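ASCH domain-containing protein (Pyrococcus horikoshii, PDB 2Z0T) is of unknown function but carries an ASCH domain of the PUA clan, which is consistent with a role in binding RNA. Local coordinates at residues Glu10-Glu13 with Leu14-Gly18; Ile40-Gly44 with Gly45-Val49; Gln88-Asp91 with Glu92-Lys96. All coordinates share one frame; numbering follows the deposited sequence.

Interaction 1: residues Glu10-Glu13 with Leu14-Gly18; sequences EYIE and LIKAG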
loop_
_atom_site.group_PDB
_atom_site.type_symbol
_atom_site.label_atom_id
_atom_site.label_comp_id
_atom_site.label_asym_id
_atom_site.label_seq_id
_atom_site.Cartn_x
_atom_site.Cartn_y
_atom_site.Cartn_z
ATOM N N GLU A 10 2.263 5.518 11.764
ATOM C CA GLU A 10 2.265 6.760 10.999
ATOM C C GLU A 10 1.349 6.711 9.786
ATOM O O GLU A 10 0.796 7.734 9.383
ATOM C CB GLU A 10 3.688 7.144 10.560
ATOM C CG GLU A 10 4.283 6.304 9.439
ATOM C CD GLU A 10 5.496 6.971 8.796
ATOM O OE1 GLU A 10 5.344 8.078 8.235
ATOM O OE2 GLU A 10 6.600 6.391 8.849
ATOM N N TYR A 11 1.178 5.528 9.208
ATOM C CA TYR A 11 0.319 5.390 8.037
ATOM C C TYR A 11 -1.154 5.325 8.411
ATOM O O TYR A 11 -2.015 5.747 7.641
ATOM C CB TYR A 11 0.721 4.155 7.231
ATOM C CG TYR A 11 2.127 4.255 6.703
ATOM C CD1 TYR A 11 2.536 5.372 5.969
ATOM C CD2 TYR A 11 3.064 3.254 6.956
ATOM C CE1 TYR A 11 3.843 5.489 5.505
ATOM C CE2 TYR A 11 4.375 3.362 6.495
ATOM C CZ TYR A 11 4.756 4.483 5.772
ATOM O OH TYR A 11 6.054 4.598 5.329
ATOM N N ILE A 12 -1.445 4.804 9.597
ATOM C CA ILE A 12 -2.826 4.717 10.052
ATOM C C ILE A 12 -3.430 6.117 10.098
ATOM O O ILE A 12 -4.547 6.339 9.630
ATOM C CB ILE A 12 -2.917 4.068 11.458
ATOM C CG1 ILE A 12 -2.463 2.609 11.378
ATOM C CG2 ILE A 12 -4.347 4.155 11.988
ATOM C CD1 ILE A 12 -2.487 1.872 12.705
ATOM N N GLU A 13 -2.673 7.065 10.645
ATOM C CA GLU A 13 -3.135 8.439 10.756
ATOM C C GLU A 13 -3.299 9.119 9.395
ATOM O O GLU A 13 -4.293 9.808 9.159
ATOM C CB GLU A 13 -2.166 9.251 11.619
ATOM C CG GLU A 13 -2.592 10.697 11.819
ATOM C CD GLU A 13 -1.614 11.486 12.662
ATOM O OE1 GLU A 13 -0.417 11.533 12.300
ATOM O OE2 GLU A 13 -2.041 12.064 13.686
ATOM N N LEU A 14 -2.327 8.921 8.509
ATOM C CA LEU A 14 -2.362 9.527 7.178
ATOM C C LEU A 14 -3.543 9.044 6.347
ATOM O O LEU A 14 -4.108 9.803 5.558
ATOM C CB LEU A 14 -1.051 9.245 6.441
ATOM C CG LEU A 14 0.162 9.999 6.993
ATOM C CD1 LEU A 14 1.440 9.442 6.401
ATOM C CD2 LEU A 14 0.017 11.482 6.676
ATOM N N ILE A 15 -3.912 7.779 6.519
ATOM C CA ILE A 15 -5.044 7.222 5.792
ATOM C C ILE A 15 -6.345 7.796 6.353
ATOM O O ILE A 15 -7.235 8.185 5.600
ATOM C CB ILE A 15 -5.068 5.683 5.897
ATOM C CG1 ILE A 15 -3.835 5.106 5.192
ATOM C CG2 ILE A 15 -6.349 5.134 5.280
ATOM C CD1 ILE A 15 -3.725 3.590 5.276
ATOM N N LYS A 16 -6.450 7.854 7.677
ATOM C CA LYS A 16 -7.646 8.400 8.312
ATOM C C LYS A 16 -7.856 9.856 7.898
ATOM O O LYS A 16 -8.988 10.298 7.702
ATOM C CB LYS A 16 -7.525 8.333 9.837
ATOM C CG LYS A 16 -7.527 6.930 10.422
ATOM C CD LYS A 16 -7.431 6.988 11.943
ATOM C CE LYS A 16 -7.444 5.601 12.567
ATOM N NZ LYS A 16 -8.721 4.879 12.310
ATOM N N ALA A 17 -6.753 10.588 7.761
ATOM C CA ALA A 17 -6.794 12.000 7.389
ATOM C C ALA A 17 -7.046 12.234 5.899
ATOM O O ALA A 17 -7.222 13.373 5.465
ATOM C CB ALA A 17 -5.497 12.680 7.813
ATOM N N GLY A 18 -7.052 11.159 5.116
ATOM C CA GLY A 18 -7.305 11.287 3.691
ATOM C C GLY A 18 -6.107 11.659 2.838
ATOM O O GLY A 18 -6.258 11.923 1.642
#
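The carbonyl oxygen of Glu13 accepts from Ala17 N at 2.9 Å, the shortest of the i to i+4 bonds between residues 10-13 and 14-18, along helix 9-16. Two further i to i+4 bonds precede it: Ile15 N gives to Tyr11 O at 3.0 Å and Lys16 N to Ile12 O at 3.1 Å. The bond from Leu14 N to Glu10 O is weak. The helix closes in a Schellman motif, in which Gly18 takes a positive phi (83°), bonds back into the last turn and leaves helical geometry; a side chain there would run into the carbonyl oxygen of Ala17.

Between the backbone bonds the side chains meet at i, i+3 and i+4 spacing. Leu14 CD1 lies obliquely by the Tyr11 ring, 4.2 Å from Tyr11 CD1, while CG of Glu10 sits over the centre of one face of that ring. On another side of the helix Ile12 and Lys16 run alongside each other and point the same way. With CG2 of Ile12 set anti to the backbone N (chi1 -66° for CG1), this methyl is turned toward the lysine. Ile15 and Ile12 pack on Leu47 of strand 47-57, and Ile15 also reaches Ile105 and Pro107, so this side of the helix packs on the sheet. Lys16 stays extended as far as CE, then bends at chi4 (-63°), and its NZ donates to Lys46 O. The lysine's aliphatic chain is tight against its neighbour: CE of Lys16 lies 3.5 Å from CG2 of Ile12.

Interaction 2: residues Ile40-Gly44 with Gly45-Val49; sequences IIFEG and GKLKV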
loop_
_atom_site.group_PDB
_atom_site.type_symbol
_atom_site.label_atom_id
_atom_site.label_comp_id
_atom_site.label_asym_id
_atom_site.label_seq_id
_atom_site.Cartn_x
_atom_site.Cartn_y
_atom_site.Cartn_z
ATOM N N ILE A 40 -10.156 -4.304 4.184
ATOM C CA ILE A 40 -8.877 -4.602 4.813
ATOM C C ILE A 40 -8.891 -4.095 6.249
ATOM O O ILE A 40 -9.235 -2.942 6.508
ATOM C CB ILE A 40 -7.686 -3.960 4.064
ATOM C CG1 ILE A 40 -7.535 -4.602 2.681
ATOM C CG2 ILE A 40 -6.397 -4.159 4.865
ATOM C CD1 ILE A 40 -6.447 -3.970 1.830
ATOM N N ILE A 41 -8.547 -4.977 7.181
ATOM C CA ILE A 41 -8.484 -4.625 8.595
ATOM C C ILE A 41 -7.003 -4.449 8.903
ATOM O O ILE A 41 -6.236 -5.414 8.863
ATOM C CB ILE A 41 -9.053 -5.752 9.488
ATOM C CG1 ILE A 41 -10.483 -6.088 9.064
ATOM C CG2 ILE A 41 -9.018 -5.324 10.952
ATOM C CD1 ILE A 41 -11.451 -4.929 9.170
ATOM N N PHE A 42 -6.602 -3.216 9.193
ATOM C CA PHE A 42 -5.201 -2.909 9.479
ATOM C C PHE A 42 -4.829 -2.938 10.958
ATOM O O PHE A 42 -5.588 -2.490 11.813
ATOM C CB PHE A 42 -4.833 -1.517 8.941
ATOM C CG PHE A 42 -4.636 -1.456 7.452
ATOM C CD1 PHE A 42 -3.663 -2.231 6.829
ATOM C CD2 PHE A 42 -5.388 -0.572 6.678
ATOM C CE1 PHE A 42 -3.438 -2.126 5.454
ATOM C CE2 PHE A 42 -5.170 -0.460 5.301
ATOM C CZ PHE A 42 -4.192 -1.238 4.693
ATOM N N GLU A 43 -3.643 -3.472 11.229
ATOM C CA GLU A 43 -3.072 -3.535 12.571
ATOM C C GLU A 43 -4.042 -3.900 13.692
ATOM O O GLU A 43 -4.264 -3.113 14.615
ATOM C CB GLU A 43 -2.403 -2.193 12.878
ATOM C CG GLU A 43 -1.363 -2.219 13.983
ATOM C CD GLU A 43 -0.208 -3.160 13.692
ATOM O OE1 GLU A 43 0.104 -3.387 12.501
ATOM O OE2 GLU A 43 0.401 -3.664 14.661
ATOM N N GLY A 44 -4.614 -5.095 13.606
ATOM C CA GLY A 44 -5.521 -5.565 14.640
ATOM C C GLY A 44 -6.757 -4.734 14.920
ATOM O O GLY A 44 -7.218 -4.680 16.062
ATOM N N GLY A 45 -7.296 -4.080 13.897
ATOM C CA GLY A 45 -8.500 -3.293 14.089
ATOM C C GLY A 45 -8.338 -1.802 14.311
ATOM O O GLY A 45 -9.327 -1.101 14.524
ATOM N N LYS A 46 -7.110 -1.301 14.263
ATOM C CA LYS A 46 -6.887 0.125 14.457
ATOM C C LYS A 46 -7.460 0.946 13.304
ATOM O O LYS A 46 -7.697 2.148 13.439
ATOM C CB LYS A 46 -5.394 0.412 14.621
ATOM C CG LYS A 46 -4.841 -0.065 15.954
ATOM C CD LYS A 46 -3.376 0.275 16.124
ATOM C CE LYS A 46 -2.906 -0.090 17.528
ATOM N NZ LYS A 46 -1.458 0.186 17.722
ATOM N N LEU A 47 -7.696 0.287 12.176
ATOM C CA LEU A 47 -8.247 0.959 11.005
ATOM C C LEU A 47 -8.828 -0.045 10.018
ATOM O O LEU A 47 -8.246 -1.102 9.780
ATOM C CB LEU A 47 -7.161 1.785 10.308
ATOM C CG LEU A 47 -7.530 2.378 8.944
ATOM C CD1 LEU A 47 -8.617 3.438 9.100
ATOM C CD2 LEU A 47 -6.284 2.968 8.310
ATOM N N LYS A 48 -9.984 0.292 9.459
ATOM C CA LYS A 48 -10.652 -0.556 8.481
ATOM C C LYS A 48 -10.832 0.271 7.218
ATOM O O LYS A 48 -11.212 1.437 7.287
ATOM C CB LYS A 48 -12.021 -0.996 9.004
ATOM C CG LYS A 48 -12.736 -1.985 8.103
ATOM C CD LYS A 48 -14.188 -2.183 8.521
ATOM C CE LYS A 48 -14.310 -2.661 9.958
ATOM N NZ LYS A 48 -15.737 -2.897 10.323
ATOM N N VAL A 49 -10.546 -0.320 6.064
ATOM C CA VAL A 49 -10.693 0.403 4.808
ATOM C C VAL A 49 -11.379 -0.444 3.754
ATOM O O VAL A 49 -11.371 -1.672 3.824
ATOM C CB VAL A 49 -9.322 0.853 4.238
ATOM C CG1 VAL A 49 -8.611 1.761 5.233
ATOM C CG2 VAL A 49 -8.465 -0.370 3.911
#
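Strands 40-42 and 47-49 run antiparallel, with short-segment axes 4.8 Å apart at closest and directions 160° apart. Ile40 and Val49 form a hydrogen-bonded pair, with Ile40 N to Val49 O at 2.9 Å and Val49 N to Ile40 O at 3.0 Å. The bond from Phe42 N to Leu47 O is shorter, 2.7 Å. Between these pairs Ile41 and Lys48 form a non-hydrogen-bonded pair.

Ile40, Phe42, Leu47 and Val49 share one face. CG2 of Ile40 lies over the centre of one face of the Phe42 ring, and Val49 CG2 meets Phe42 CE2 obliquely at 3.6 Å. The same methyl, set between the backbone N and the carbonyl carbon of Val49, also lies 3.7 Å from CB of Ile40. Leu47 lies alongside the ring, its CD2 4.0 Å from CD2 of Phe42.

The arrangement is a beta hairpin with a classic beta bulge: Lys46 and Leu47 both stand opposite Phe42, whose carbonyl oxygen receives weak bonds from Gly45 N and Lys46 N. Glu43, Gly44 and Gly45 all have positive phi, and at Gly45 (97°) a CB would clash with Gly44 O. Met5 and Leu7 pack on the Phe42 side of the hairpin.

On the other face Ile41 and Lys48 lie side by side, and the bend of the lysine chain at chi3 (-58°) keeps its CE close to Ile41 CD1; Ile41 CD1 presses on Lys48 CG at 3.4 Å, tighter than usual. At the turn, CG of Glu43 runs beside CD of Lys46, and OE1 of Glu43 accepts from Leu7 N.

Interaction 3: residues Gln88-Asp91 with Glu92-Lys96; sequences QFYD and EEREK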
loop_
_atom_site.group_PDB
_atom_site.type_symbol
_atom_site.label_atom_id
_atom_site.label_comp_id
_atom_site.label_asym_id
_atom_site.label_seq_id
_atom_site.Cartn_x
_atom_site.Cartn_y
_atom_site.Cartn_z
ATOM N N GLN A 88 12.981 -1.281 3.436
ATOM C CA GLN A 88 13.092 -1.644 4.841
ATOM C C GLN A 88 12.160 -2.817 5.133
ATOM O O GLN A 88 12.382 -3.583 6.071
ATOM C CB GLN A 88 12.723 -0.451 5.726
ATOM C CG GLN A 88 13.521 0.807 5.416
ATOM C CD GLN A 88 15.017 0.551 5.374
ATOM O OE1 GLN A 88 15.608 0.084 6.351
ATOM N NE2 GLN A 88 15.639 0.855 4.238
ATOM N N PHE A 89 11.124 -2.956 4.309
ATOM C CA PHE A 89 10.141 -4.025 4.467
ATOM C C PHE A 89 10.327 -5.168 3.476
ATOM O O PHE A 89 10.178 -6.338 3.828
ATOM C CB PHE A 89 8.719 -3.493 4.254
ATOM C CG PHE A 89 8.324 -2.387 5.183
ATOM C CD1 PHE A 89 8.206 -2.612 6.550
ATOM C CD2 PHE A 89 8.025 -1.123 4.683
ATOM C CE1 PHE A 89 7.791 -1.595 7.406
ATOM C CE2 PHE A 89 7.611 -0.100 5.528
ATOM C CZ PHE A 89 7.493 -0.337 6.892
ATOM N N TYR A 90 10.643 -4.818 2.232
ATOM C CA TYR A 90 10.766 -5.811 1.172
ATOM C C TYR A 90 12.083 -5.790 0.411
ATOM O O TYR A 90 12.508 -4.747 -0.086
ATOM C CB TYR A 90 9.620 -5.605 0.179
ATOM C CG TYR A 90 8.294 -5.299 0.843
ATOM C CD1 TYR A 90 7.639 -6.261 1.608
ATOM C CD2 TYR A 90 7.701 -4.041 0.718
ATOM C CE1 TYR A 90 6.427 -5.984 2.234
ATOM C CE2 TYR A 90 6.484 -3.752 1.342
ATOM C CZ TYR A 90 5.857 -4.729 2.100
ATOM O OH TYR A 90 4.671 -4.449 2.743
ATOM N N ASP A 91 12.708 -6.958 0.297
ATOM C CA ASP A 91 13.974 -7.075 -0.417
ATOM C C ASP A 91 13.746 -7.103 -1.923
ATOM O O ASP A 91 12.651 -7.413 -2.397
ATOM C CB ASP A 91 14.721 -8.342 0.001
ATOM C CG ASP A 91 13.877 -9.587 -0.138
ATOM O OD1 ASP A 91 13.135 -9.905 0.813
ATOM O OD2 ASP A 91 13.943 -10.238 -1.202
ATOM N N GLU A 92 14.802 -6.796 -2.665
ATOM C CA GLU A 92 14.749 -6.760 -4.119
ATOM C C GLU A 92 14.368 -8.092 -4.762
ATOM O O GLU A 92 13.686 -8.114 -5.785
ATOM C CB GLU A 92 16.094 -6.280 -4.659
ATOM C CG GLU A 92 16.534 -4.954 -4.058
ATOM C CD GLU A 92 17.960 -4.591 -4.421
ATOM O OE1 GLU A 92 18.211 -4.252 -5.596
ATOM O OE2 GLU A 92 18.829 -4.654 -3.528
ATOM N N GLU A 93 14.802 -9.206 -4.179
ATOM C CA GLU A 93 14.459 -10.505 -4.749
ATOM C C GLU A 93 12.949 -10.731 -4.746
ATOM O O GLU A 93 12.385 -11.223 -5.726
ATOM C CB GLU A 93 15.158 -11.632 -3.988
ATOM C CG GLU A 93 16.629 -11.791 -4.342
ATOM C CD GLU A 93 16.842 -12.121 -5.811
ATOM O OE1 GLU A 93 16.243 -13.107 -6.292
ATOM O OE2 GLU A 93 17.610 -11.400 -6.482
ATOM N N ARG A 94 12.290 -10.369 -3.647
ATOM C CA ARG A 94 10.842 -10.532 -3.548
ATOM C C ARG A 94 10.131 -9.579 -4.504
ATOM O O ARG A 94 9.137 -9.946 -5.131
ATOM C CB ARG A 94 10.374 -10.281 -2.109
ATOM C CG ARG A 94 10.722 -11.403 -1.142
ATOM C CD ARG A 94 10.627 -10.941 0.309
ATOM N NE ARG A 94 9.260 -10.675 0.743
ATOM C CZ ARG A 94 8.945 -10.025 1.861
ATOM N NH1 ARG A 94 9.904 -9.565 2.656
ATOM N NH2 ARG A 94 7.673 -9.848 2.193
ATOM N N GLU A 95 10.645 -8.358 -4.612
ATOM C CA GLU A 95 10.065 -7.353 -5.497
ATOM C C GLU A 95 10.084 -7.862 -6.938
ATOM O O GLU A 95 9.088 -7.779 -7.652
ATOM C CB GLU A 95 10.854 -6.041 -5.394
ATOM C CG GLU A 95 10.299 -4.904 -6.242
ATOM C CD GLU A 95 11.097 -3.624 -6.107
ATOM O OE1 GLU A 95 12.098 -3.621 -5.357
ATOM O OE2 GLU A 95 10.728 -2.617 -6.753
ATOM N N LYS A 96 11.225 -8.398 -7.357
ATOM C CA LYS A 96 11.369 -8.927 -8.709
ATOM C C LYS A 96 10.513 -10.173 -8.938
ATOM O O LYS A 96 9.975 -10.379 -10.027
ATOM C CB LYS A 96 12.842 -9.254 -8.989
ATOM C CG LYS A 96 13.713 -8.041 -9.312
ATOM C CD LYS A 96 13.628 -6.971 -8.232
ATOM C CE LYS A 96 14.577 -5.811 -8.496
ATOM N NZ LYS A 96 14.462 -4.755 -7.446
#
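This is a helix N-cap at the surface, where the loop after helix 79-87 enters helix 92-98, and Asp91 and Arg94 carry most of it. Asp91 occupies the N-cap position: its OD2 accepts from Arg94 N at 3.0 Å, and the donor comes from above the carboxylate plane, 45° out of it. The torsion explains the reach, since chi1 of 54° sets CG between the backbone N and the carbonyl carbon and turns the carboxylate back over the first turn. Asp91 O takes the first i to i+4 bond of the helix, from Glu95 N at 3.1 Å.

Arg94 folds back along the loop, its chain bent at chi3. Its NH2 stands at the edge of the Tyr90 ring, 3.6 Å from CD1 of Tyr90, while that ring carbon lies over one face of the guanidinium; the two planes are 82° apart, an edge-on approach. CB of Phe89 lies over one ring face of Tyr90, whose ring also meets that of Phe60. A long salt bridge joins Asp91 OD1 to Arg94 NH1 at 3.7 Å, although the placing of OD1 is doubtful.

Putting an alanine at Arg94 would probably leave the edge of Tyr90 without the guanidinium against it and take away the long bridge to Asp91.

Glu95 OE1 forms a salt bridge with Arg87, and Glu95 OE2 accepts from Phe60 N. The negative carboxylate of Asp91 at the amino end of the helix is likely to be stabilised by the helix dipole, as well as by the backbone N-H it binds.

From the N terminus the three contacts come in series, and none nests within or crosses another. Interaction 1 runs along helix 9-16 and into the turn that ends it; interaction 2 closes the tight hairpin between strands 39-42 and 47-57; interaction 3 joins the loop after helix 79-87 to the start of helix 92-98. Interactions 1 and 2, with centres about 12 Å apart, touch directly: Ile15 CG2 packs on Leu47 CD2 at 3.7 Å, binding helix to sheet. Interaction 3 touches neither: its centre is about 24 Å from each of theirs, though its nearest atoms come within about 5 Å of interaction 1 and about 9 Å of interaction 2.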